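Local coordinates for cell division GTPase FtsZ, diverged (Clostridium botulinum C, PDB 3V3T), which is a diverged member of the tubulin/FtsZ family of cytoskeletal GTPases, with a Rossmann-like GTPase domain and a TubZ-like C-terminal domain, at residues V126-K131 with L164-R169; S160-D165 with K211-L216; I236-T241 with E288-T293. The protein carries 1 engineered substitution. One frame throughout, in Å; residues are numbered along the deposited sequence. Where two conformers were deposited one is given.

Contact 1: V126-K131 with L164-R169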
loop_
_atom_site.group_PDB
_atom_site.type_symbol
_atom_site.label_atom_id
_atom_site.label_comp_id
_atom_site.label_asym_id
_atom_site.label_seq_id
_atom_site.Cartn_x
_atom_site.Cartn_y
_atom_site.Cartn_z
ATOM N N VAL A 126 -1.490 1.885 2.641
ATOM C CA VAL A 126 -1.518 0.515 2.159
ATOM C C VAL A 126 -2.677 -0.173 2.865
ATOM O O VAL A 126 -2.641 -0.359 4.072
ATOM C CB VAL A 126 -0.223 -0.219 2.501
ATOM C CG1 VAL A 126 -0.262 -1.659 1.978
ATOM C CG2 VAL A 126 0.966 0.529 1.938
ATOM N N GLY A 127 -3.716 -0.533 2.120
ATOM C CA GLY A 127 -4.817 -1.286 2.695
ATOM C C GLY A 127 -5.006 -2.672 2.078
ATOM O O GLY A 127 -4.887 -2.854 0.858
ATOM N N VAL A 128 -5.320 -3.650 2.923
ATOM C CA VAL A 128 -5.627 -4.988 2.457
ATOM C C VAL A 128 -7.125 -5.268 2.520
ATOM O O VAL A 128 -7.731 -5.198 3.584
ATOM C CB VAL A 128 -4.883 -6.061 3.285
ATOM C CG1 VAL A 128 -5.077 -7.439 2.648
ATOM C CG2 VAL A 128 -3.394 -5.732 3.377
ATOM N N LEU A 129 -7.717 -5.578 1.369
ATOM C CA LEU A 129 -9.110 -6.005 1.313
ATOM C C LEU A 129 -9.227 -7.467 1.746
ATOM O O LEU A 129 -8.331 -8.265 1.495
ATOM C CB LEU A 129 -9.655 -5.850 -0.105
ATOM C CG LEU A 129 -9.652 -4.456 -0.731
ATOM C CD1 LEU A 129 -9.937 -4.565 -2.234
ATOM C CD2 LEU A 129 -10.688 -3.571 -0.061
ATOM N N PRO A 130 -10.335 -7.823 2.405
ATOM C CA PRO A 130 -10.533 -9.182 2.921
ATOM C C PRO A 130 -10.930 -10.174 1.827
ATOM O O PRO A 130 -11.506 -9.759 0.826
ATOM C CB PRO A 130 -11.701 -9.003 3.901
ATOM C CG PRO A 130 -12.485 -7.854 3.326
ATOM C CD PRO A 130 -11.474 -6.931 2.703
ATOM N N LYS A 131 -10.632 -11.462 2.019
ATOM C CA LYS A 131 -11.099 -12.510 1.113
ATOM C C LYS A 131 -12.624 -12.529 1.066
ATOM O O LYS A 131 -13.292 -12.208 2.065
ATOM C CB LYS A 131 -10.677 -13.893 1.609
ATOM C CG LYS A 131 -9.211 -14.222 1.619
ATOM C CD LYS A 131 -9.032 -15.613 2.246
ATOM C CE LYS A 131 -7.582 -16.070 2.238
ATOM N NZ LYS A 131 -7.087 -16.222 0.833
ATOM N N LEU A 164 -4.301 -3.657 -1.669
ATOM C CA LEU A 164 -4.006 -5.091 -1.793
ATOM C C LEU A 164 -5.268 -5.929 -1.622
ATOM O O LEU A 164 -6.212 -5.509 -0.941
ATOM C CB LEU A 164 -2.957 -5.516 -0.750
ATOM C CG LEU A 164 -1.656 -4.711 -0.712
ATOM C CD1 LEU A 164 -0.682 -5.283 0.308
ATOM C CD2 LEU A 164 -1.003 -4.688 -2.089
ATOM N N ASP A 165 -5.275 -7.121 -2.216
ATOM C CA ASP A 165 -6.469 -7.958 -2.227
ATOM C C ASP A 165 -6.182 -9.393 -1.745
ATOM O O ASP A 165 -5.579 -10.195 -2.463
ATOM C CB ASP A 165 -7.063 -7.980 -3.638
ATOM C CG ASP A 165 -8.375 -8.748 -3.723
ATOM O OD1 ASP A 165 -8.760 -9.418 -2.735
ATOM O OD2 ASP A 165 -9.022 -8.680 -4.795
ATOM N N ASN A 166 -6.629 -9.714 -0.531
ATOM C CA ASN A 166 -6.419 -11.041 0.023
ATOM C C ASN A 166 -7.043 -12.162 -0.806
ATOM O O ASN A 166 -6.706 -13.323 -0.601
ATOM C CB ASN A 166 -6.953 -11.138 1.451
ATOM C CG ASN A 166 -5.911 -10.818 2.489
ATOM O OD1 ASN A 166 -4.709 -10.781 2.202
ATOM N ND2 ASN A 166 -6.364 -10.578 3.713
ATOM N N ASN A 167 -7.969 -11.838 -1.709
ATOM C CA ASN A 167 -8.523 -12.881 -2.578
ATOM C C ASN A 167 -7.453 -13.454 -3.507
ATOM O O ASN A 167 -7.622 -14.531 -4.050
ATOM C CB ASN A 167 -9.696 -12.363 -3.429
ATOM C CG ASN A 167 -11.027 -12.365 -2.689
ATOM O OD1 ASN A 167 -11.475 -13.397 -2.178
ATOM N ND2 ASN A 167 -11.683 -11.201 -2.653
ATOM N N LYS A 168 -6.357 -12.727 -3.705
ATOM C CA LYS A 168 -5.410 -13.067 -4.774
ATOM C C LYS A 168 -4.379 -14.125 -4.386
ATOM O O LYS A 168 -3.659 -14.630 -5.249
ATOM C CB LYS A 168 -4.705 -11.816 -5.315
ATOM C CG LYS A 168 -5.625 -10.767 -5.951
ATOM C CD LYS A 168 -6.647 -11.393 -6.893
ATOM C CE LYS A 168 -6.023 -11.822 -8.213
ATOM N NZ LYS A 168 -5.349 -10.668 -8.867
ATOM N N ARG A 169 -4.299 -14.458 -3.099
ATOM C CA ARG A 169 -3.385 -15.512 -2.636
ATOM C C ARG A 169 -4.025 -16.358 -1.547
ATOM O O ARG A 169 -4.923 -15.901 -0.838
ATOM C CB ARG A 169 -2.078 -14.916 -2.099
ATOM C CG ARG A 169 -1.251 -14.162 -3.124
ATOM C CD ARG A 169 -0.472 -15.105 -4.045
ATOM N NE ARG A 169 0.407 -14.350 -4.938
ATOM C CZ ARG A 169 -0.008 -13.732 -6.044
ATOM N NH1 ARG A 169 0.850 -13.061 -6.802
ATOM N NH2 ARG A 169 -1.286 -13.793 -6.399
HETATM O O HOH W 1 -9.118 -12.043 4.633
#
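Lys131 NZ is gripped by several backbone carbonyls of the turn that follows strand 160-165. Lys131 NZ donates to Arg169 O at 2.8 Å, in the carbonyl plane. A second, longer bond runs from Lys131 NZ to Asn166 O at 3.3 Å, and Glu170 O also accepts from NZ. The lysine chain is extended as far as CE and then bends (chi4 -64°), which turns the ammonium in toward these oxygens. On the way Lys131 CG passes across Asn166 CB at 3.8 Å.

Upstream, strands 122-129 and 160-165 pair in parallel. Leu164 N binds Gly127 O at 2.7 Å, and Leu164 O receives Leu129 N at 2.8 Å. Asn166 N continues the ladder to Leu129 O. Val128 and Leu164 share one face of the sheet, Leu129 and Asp165 the other. Leu164 CD1 reaches Val126 CG1 at 4.0 Å and Val128 CG2 at 4.1 Å, and Phe179 of helix 172-187 also touches Leu164.

Asn166 lays its amide across Val128 CG1, and a water joins its ND2 to Lys131 N. Asp165 OD1 takes the N-H of Asn167 at 2.7 Å, an Asx turn that starts the bend after the strand. Asn167 OD1 accepts a hydrogen bond from Ala132 N. This is the parallel pairing of a beta-alpha-beta unit, extended beyond the strand ends by a lysine whose ammonium charge is probably stabilised by the carbonyl oxygens round it.

Contact 2: S160-D165 with K211-L216; sequences SIYLLD and KSNVIL
Ile161 is bonded to strand 211-217 by both its N-H and its carbonyl, and this is the tight part of the contact. Ile161 N binds Lys211 O at 2.7 Å, with the donor well above the carbonyl plane. Asn213 N binds Ile161 O at 2.9 Å in a straighter bond (168° at the hydrogen). The pairing is parallel. Ser160 and Lys211 share one face of the sheet, Ile161 and Ser212 the other. Ile161 CG2 comes to 3.8 Å from Ser212 OG.

Next to this, Asn213 CB lies over one face of the Tyr162 ring, 3.9 Å from Tyr162 CE1. Asn213 was modelled in two conformers, so the turn of its amide against the ring is doubtful.

Beyond Ile161 the direct pairing ends. The short strand axes diverge at 48°, and Leu163 makes no direct bond to 211-216. A water bridges the strands where they part. It accepts from Leu163 N at 2.9 Å and donates to Asn213 O at 2.8 Å. It also donates to Ser212 OG, which also pairs with Gln290 OE1. On the other strand, Leu163 O pairs with the backbone of Ala238, from the loop after helix 224-233.

The contact joins the GTPase domain to the TubZ-like C-terminal domain through one continuous sheet. Direct backbone bonds hold the closed end, and buried polar groups where the strands part are satisfied through water.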
loop_
_atom_site.group_PDB
_atom_site.type_symbol
_atom_site.label_atom_id
_atom_site.label_comp_id
_atom_site.label_asym_id
_atom_site.label_seq_id
_atom_site.Cartn_x
_atom_site.Cartn_y
_atom_site.Cartn_z
ATOM N N SER A 160 -1.445 8.766 -1.766
ATOM C CA SER A 160 -1.175 7.667 -2.672
ATOM C C SER A 160 -1.708 6.396 -2.005
ATOM O O SER A 160 -1.717 6.280 -0.785
ATOM C CB SER A 160 0.309 7.601 -3.003
ATOM O OG SER A 160 1.042 7.221 -1.873
ATOM N N ILE A 161 -2.233 5.475 -2.796
ATOM C CA ILE A 161 -2.943 4.325 -2.245
ATOM C C ILE A 161 -2.341 3.042 -2.825
ATOM O O ILE A 161 -2.188 2.932 -4.038
ATOM C CB ILE A 161 -4.456 4.376 -2.614
ATOM C CG1 ILE A 161 -5.158 5.526 -1.894
ATOM C CG2 ILE A 161 -5.149 3.053 -2.285
ATOM C CD1 ILE A 161 -6.597 5.758 -2.364
ATOM N N TYR A 162 -1.979 2.093 -1.964
ATOM C CA TYR A 162 -1.530 0.786 -2.417
ATOM C C TYR A 162 -2.582 -0.185 -1.913
ATOM O O TYR A 162 -2.605 -0.512 -0.735
ATOM C CB TYR A 162 -0.159 0.421 -1.828
ATOM C CG TYR A 162 0.970 1.397 -2.129
ATOM C CD1 TYR A 162 1.944 1.087 -3.071
ATOM C CD2 TYR A 162 1.074 2.622 -1.457
ATOM C CE1 TYR A 162 2.978 1.957 -3.351
ATOM C CE2 TYR A 162 2.118 3.512 -1.737
ATOM C CZ TYR A 162 3.066 3.163 -2.683
ATOM O OH TYR A 162 4.106 3.999 -2.988
ATOM N N LEU A 163 -3.479 -0.609 -2.798
ATOM C CA LEU A 163 -4.639 -1.383 -2.390
ATOM C C LEU A 163 -4.397 -2.843 -2.717
ATOM O O LEU A 163 -4.310 -3.215 -3.902
ATOM C CB LEU A 163 -5.897 -0.888 -3.124
ATOM C CG LEU A 163 -7.236 -1.395 -2.567
ATOM C CD1 LEU A 163 -7.308 -1.066 -1.075
ATOM C CD2 LEU A 163 -8.465 -0.792 -3.303
ATOM N N LEU A 164 -4.301 -3.657 -1.669
ATOM C CA LEU A 164 -4.006 -5.091 -1.793
ATOM C C LEU A 164 -5.268 -5.929 -1.622
ATOM O O LEU A 164 -6.212 -5.509 -0.941
ATOM C CB LEU A 164 -2.957 -5.516 -0.750
ATOM C CG LEU A 164 -1.656 -4.711 -0.712
ATOM C CD1 LEU A 164 -0.682 -5.283 0.308
ATOM C CD2 LEU A 164 -1.003 -4.688 -2.089
ATOM N N ASP A 165 -5.275 -7.121 -2.216
ATOM C CA ASP A 165 -6.469 -7.958 -2.227
ATOM C C ASP A 165 -6.182 -9.393 -1.745
ATOM O O ASP A 165 -5.579 -10.195 -2.463
ATOM C CB ASP A 165 -7.063 -7.980 -3.638
ATOM C CG ASP A 165 -8.375 -8.748 -3.723
ATOM O OD1 ASP A 165 -8.760 -9.418 -2.735
ATOM O OD2 ASP A 165 -9.022 -8.680 -4.795
ATOM N N LYS A 211 -3.310 9.089 -5.673
ATOM C CA LYS A 211 -4.182 8.038 -6.167
ATOM C C LYS A 211 -3.454 6.712 -6.099
ATOM O O LYS A 211 -2.552 6.510 -5.266
ATOM C CB LYS A 211 -4.653 8.351 -7.589
ATOM C CG LYS A 211 -5.607 9.552 -7.621
ATOM C CD LYS A 211 -5.413 10.419 -8.858
ATOM C CE LYS A 211 -6.189 9.918 -10.054
ATOM N NZ LYS A 211 -5.826 10.699 -11.286
ATOM N N SER A 212 -3.814 5.814 -6.999
ATOM C CA SER A 212 -3.442 4.431 -6.826
ATOM C C SER A 212 -2.177 4.028 -7.548
ATOM O O SER A 212 -1.945 4.371 -8.700
ATOM C CB SER A 212 -4.599 3.507 -7.210
ATOM O OG SER A 212 -5.127 2.922 -6.047
ATOM N N ASN A 213 -1.386 3.257 -6.827
ATOM C CA ASN A 213 -0.146 2.760 -7.357
ATOM C C ASN A 213 -0.212 1.222 -7.457
ATOM O O ASN A 213 -0.798 0.548 -6.609
ATOM C CB ASN A 213 1.022 3.273 -6.493
ATOM C CG ASN A 213 1.191 4.813 -6.562
ATOM O OD1 ASN A 213 0.336 5.543 -7.097
ATOM N ND2 ASN A 213 2.301 5.304 -6.005
ATOM N N VAL A 214 0.341 0.676 -8.540
ATOM C CA VAL A 214 0.414 -0.778 -8.700
ATOM C C VAL A 214 1.848 -1.155 -9.142
ATOM O O VAL A 214 2.435 -0.496 -10.001
ATOM C CB VAL A 214 -0.647 -1.310 -9.703
ATOM C CG1 VAL A 214 -0.328 -2.736 -10.140
ATOM C CG2 VAL A 214 -2.027 -1.261 -9.076
ATOM N N ILE A 215 2.420 -2.187 -8.525
ATOM C CA ILE A 215 3.773 -2.631 -8.851
ATOM C C ILE A 215 3.678 -4.012 -9.482
ATOM O O ILE A 215 3.051 -4.902 -8.911
ATOM C CB ILE A 215 4.660 -2.723 -7.573
ATOM C CG1 ILE A 215 4.656 -1.396 -6.813
ATOM C CG2 ILE A 215 6.085 -3.161 -7.925
ATOM C CD1 ILE A 215 5.375 -1.445 -5.479
ATOM N N LEU A 216 4.286 -4.189 -10.653
ATOM C CA LEU A 216 4.265 -5.482 -11.347
ATOM C C LEU A 216 5.660 -5.992 -11.645
ATOM O O LEU A 216 6.522 -5.236 -12.072
ATOM C CB LEU A 216 3.525 -5.370 -12.679
ATOM C CG LEU A 216 2.081 -4.855 -12.621
ATOM C CD1 LEU A 216 1.584 -4.510 -14.028
ATOM C CD2 LEU A 216 1.174 -5.884 -11.961
HETATM O O HOH W 2 -3.378 0.359 -5.578
#

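Contact 3: I236-T241 with E288-T293; sequences IFAEYT and EPQKTT
This is a loop-to-helix contact: residues 236-241, after helix 224-233, lie against the N-terminal end of helix 291-306. It is partly buried and polar. The bonds run from side chains of 288-293 to backbone carbonyls of the loop.

Gln290 holds the N-cap position and is the centre of an inverse gamma turn, with Lys291 N bound to Pro289 O at 2.7 Å. Its side chain bends at chi2 (95°), which carries the amide back over the loop. Gln290 NE2 then donates to Ala238 O at 3.1 Å, with the donor tilted from the carbonyl plane. The amide oxygen faces strand 211-217, where Ser212 holds it. Gln290 CG also rests on Tyr240 CB at 3.7 Å, while the Tyr240 hydroxyl leads away to Val265 O.

Thr293 makes the shortest bond, from OG1 to Glu239 O at 2.6 Å. OG1 stands anti to Thr293's own carbonyl carbon (chi1 -58°), and the methyl CG2 is thereby turned to Ala238 CB at 4.1 Å. A water adds a bridge: it donates to Glu239 O at 2.7 Å and accepts from Thr293 N at 3.1 Å.

Glu239 O thus accepts from both a hydroxyl and a water. It lies by the first turn of the helix, whose positive end would probably be compatible with the partial negative charge of this oxygen.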
loop_
_atom_site.group_PDB
_atom_site.type_symbol
_atom_site.label_atom_id
_atom_site.label_comp_id
_atom_site.label_asym_id
_atom_site.label_seq_id
_atom_site.Cartn_x
_atom_site.Cartn_y
_atom_site.Cartn_z
ATOM N N ILE A 236 -1.153 -9.106 -6.674
ATOM C CA ILE A 236 -1.666 -9.012 -5.317
ATOM C C ILE A 236 -2.414 -7.705 -5.066
ATOM O O ILE A 236 -3.124 -7.574 -4.056
ATOM C CB ILE A 236 -0.564 -9.137 -4.265
ATOM C CG1 ILE A 236 0.477 -8.026 -4.446
ATOM C CG2 ILE A 236 0.046 -10.507 -4.317
ATOM C CD1 ILE A 236 1.343 -7.814 -3.234
ATOM N N PHE A 237 -2.240 -6.742 -5.968
ATOM C CA PHE A 237 -2.994 -5.479 -5.922
ATOM C C PHE A 237 -4.417 -5.623 -6.433
ATOM O O PHE A 237 -4.669 -6.383 -7.355
ATOM C CB PHE A 237 -2.306 -4.394 -6.745
ATOM C CG PHE A 237 -1.032 -3.906 -6.140
ATOM C CD1 PHE A 237 -1.005 -2.747 -5.394
ATOM C CD2 PHE A 237 0.142 -4.625 -6.296
ATOM C CE1 PHE A 237 0.195 -2.299 -4.816
ATOM C CE2 PHE A 237 1.340 -4.173 -5.726
ATOM C CZ PHE A 237 1.355 -3.015 -4.989
ATOM N N ALA A 238 -5.340 -4.882 -5.818
ATOM C CA ALA A 238 -6.731 -4.896 -6.230
ATOM C C ALA A 238 -6.850 -4.552 -7.710
ATOM O O ALA A 238 -6.235 -3.606 -8.194
ATOM C CB ALA A 238 -7.526 -3.919 -5.406
ATOM N N GLU A 239 -7.667 -5.312 -8.420
ATOM C CA GLU A 239 -7.840 -5.090 -9.842
ATOM C C GLU A 239 -8.338 -3.683 -10.199
ATOM O O GLU A 239 -9.274 -3.171 -9.589
ATOM C CB GLU A 239 -8.803 -6.129 -10.408
ATOM C CG GLU A 239 -9.130 -5.912 -11.875
ATOM C CD GLU A 239 -10.060 -6.979 -12.413
ATOM O OE1 GLU A 239 -10.602 -7.755 -11.601
ATOM O OE2 GLU A 239 -10.247 -7.044 -13.644
ATOM N N TYR A 240 -7.741 -3.084 -11.228
ATOM C CA TYR A 240 -8.221 -1.801 -11.734
ATOM C C TYR A 240 -8.759 -1.944 -13.153
ATOM O O TYR A 240 -8.242 -2.731 -13.943
ATOM C CB TYR A 240 -7.123 -0.727 -11.665
ATOM C CG TYR A 240 -5.872 -1.005 -12.475
ATOM C CD1 TYR A 240 -5.751 -0.545 -13.785
ATOM C CD2 TYR A 240 -4.796 -1.700 -11.920
ATOM C CE1 TYR A 240 -4.603 -0.771 -14.524
ATOM C CE2 TYR A 240 -3.639 -1.941 -12.652
ATOM C CZ TYR A 240 -3.547 -1.471 -13.948
ATOM O OH TYR A 240 -2.396 -1.701 -14.679
ATOM N N THR A 241 -9.799 -1.177 -13.474
ATOM C CA THR A 241 -10.493 -1.329 -14.757
ATOM C C THR A 241 -10.205 -0.203 -15.740
ATOM O O THR A 241 -10.604 -0.279 -16.903
ATOM C CB THR A 241 -12.023 -1.458 -14.573
ATOM O OG1 THR A 241 -12.472 -0.504 -13.599
ATOM C CG2 THR A 241 -12.396 -2.867 -14.106
ATOM N N GLU A 288 -6.724 5.585 -11.272
ATOM C CA GLU A 288 -7.972 5.831 -10.550
ATOM C C GLU A 288 -8.144 4.753 -9.484
ATOM O O GLU A 288 -7.984 3.577 -9.770
ATOM C CB GLU A 288 -9.169 5.840 -11.495
ATOM C CG GLU A 288 -10.195 6.889 -11.140
ATOM C CD GLU A 288 -9.613 8.290 -11.166
ATOM O OE1 GLU A 288 -8.830 8.593 -12.095
ATOM O OE2 GLU A 288 -9.927 9.085 -10.251
ATOM N N PRO A 289 -8.458 5.159 -8.245
ATOM C CA PRO A 289 -8.690 4.227 -7.127
ATOM C C PRO A 289 -9.741 3.153 -7.456
ATOM O O PRO A 289 -10.787 3.461 -8.043
ATOM C CB PRO A 289 -9.179 5.149 -6.003
ATOM C CG PRO A 289 -8.563 6.493 -6.352
ATOM C CD PRO A 289 -8.575 6.571 -7.838
ATOM N N GLN A 290 -9.466 1.912 -7.051
ATOM C CA GLN A 290 -10.220 0.742 -7.524
ATOM C C GLN A 290 -11.608 0.586 -6.882
ATOM O O GLN A 290 -11.894 -0.406 -6.198
ATOM C CB GLN A 290 -9.381 -0.535 -7.338
ATOM C CG GLN A 290 -7.984 -0.476 -8.030
ATOM C CD GLN A 290 -6.869 -0.020 -7.090
ATOM O OE1 GLN A 290 -7.006 0.996 -6.416
ATOM N NE2 GLN A 290 -5.769 -0.791 -7.020
ATOM N N LYS A 291 -12.470 1.568 -7.129
ATOM C CA LYS A 291 -13.826 1.587 -6.583
ATOM C C LYS A 291 -14.642 0.327 -6.914
ATOM O O LYS A 291 -15.287 -0.254 -6.042
ATOM C CB LYS A 291 -14.566 2.855 -7.037
ATOM C CG LYS A 291 -14.241 4.090 -6.180
ATOM C CD LYS A 291 -13.976 5.354 -7.007
ATOM C CE LYS A 291 -13.586 6.525 -6.113
ATOM N NZ LYS A 291 -14.700 6.890 -5.170
ATOM N N THR A 292 -14.606 -0.090 -8.172
ATOM C CA THR A 292 -15.318 -1.288 -8.610
ATOM C C THR A 292 -14.930 -2.533 -7.810
ATOM O O THR A 292 -15.794 -3.252 -7.329
ATOM C CB THR A 292 -15.067 -1.558 -10.117
ATOM O OG1 THR A 292 -15.276 -0.352 -10.848
ATOM C CG2 THR A 292 -16.014 -2.633 -10.653
ATOM N N THR A 293 -13.633 -2.795 -7.669
ATOM C CA THR A 293 -13.208 -3.965 -6.923
ATOM C C THR A 293 -13.667 -3.871 -5.480
ATOM O O THR A 293 -14.095 -4.864 -4.904
ATOM C CB THR A 293 -11.693 -4.113 -6.907
ATOM O OG1 THR A 293 -11.221 -4.182 -8.245
ATOM C CG2 THR A 293 -11.293 -5.387 -6.149
HETATM O O HOH W 3 -11.451 -1.652 -9.632
#

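Along the chain, contact 1 opens first. It closes the loop around helix 136-152, joining strands 122-129 and 160-165. Contact 2 opens on strand 160-165 before contact 1 is complete, so their spans overlap and share Leu164 and Asp165. It closes over helices 172-187 and 200-208. Contact 3 opens only after both have closed. It closes over strands 247-252, 270-275 and 281-287 and helix 258-265, bringing the start of helix 291-306 back to residues 236-241. That loop runs beside strand 160-165, with Ile236 O 2.9 Å from Asp165 N, a probable hydrogen bond. Together the contacts tie the GTPase domain's sheet to the C-terminal domain and the last helix.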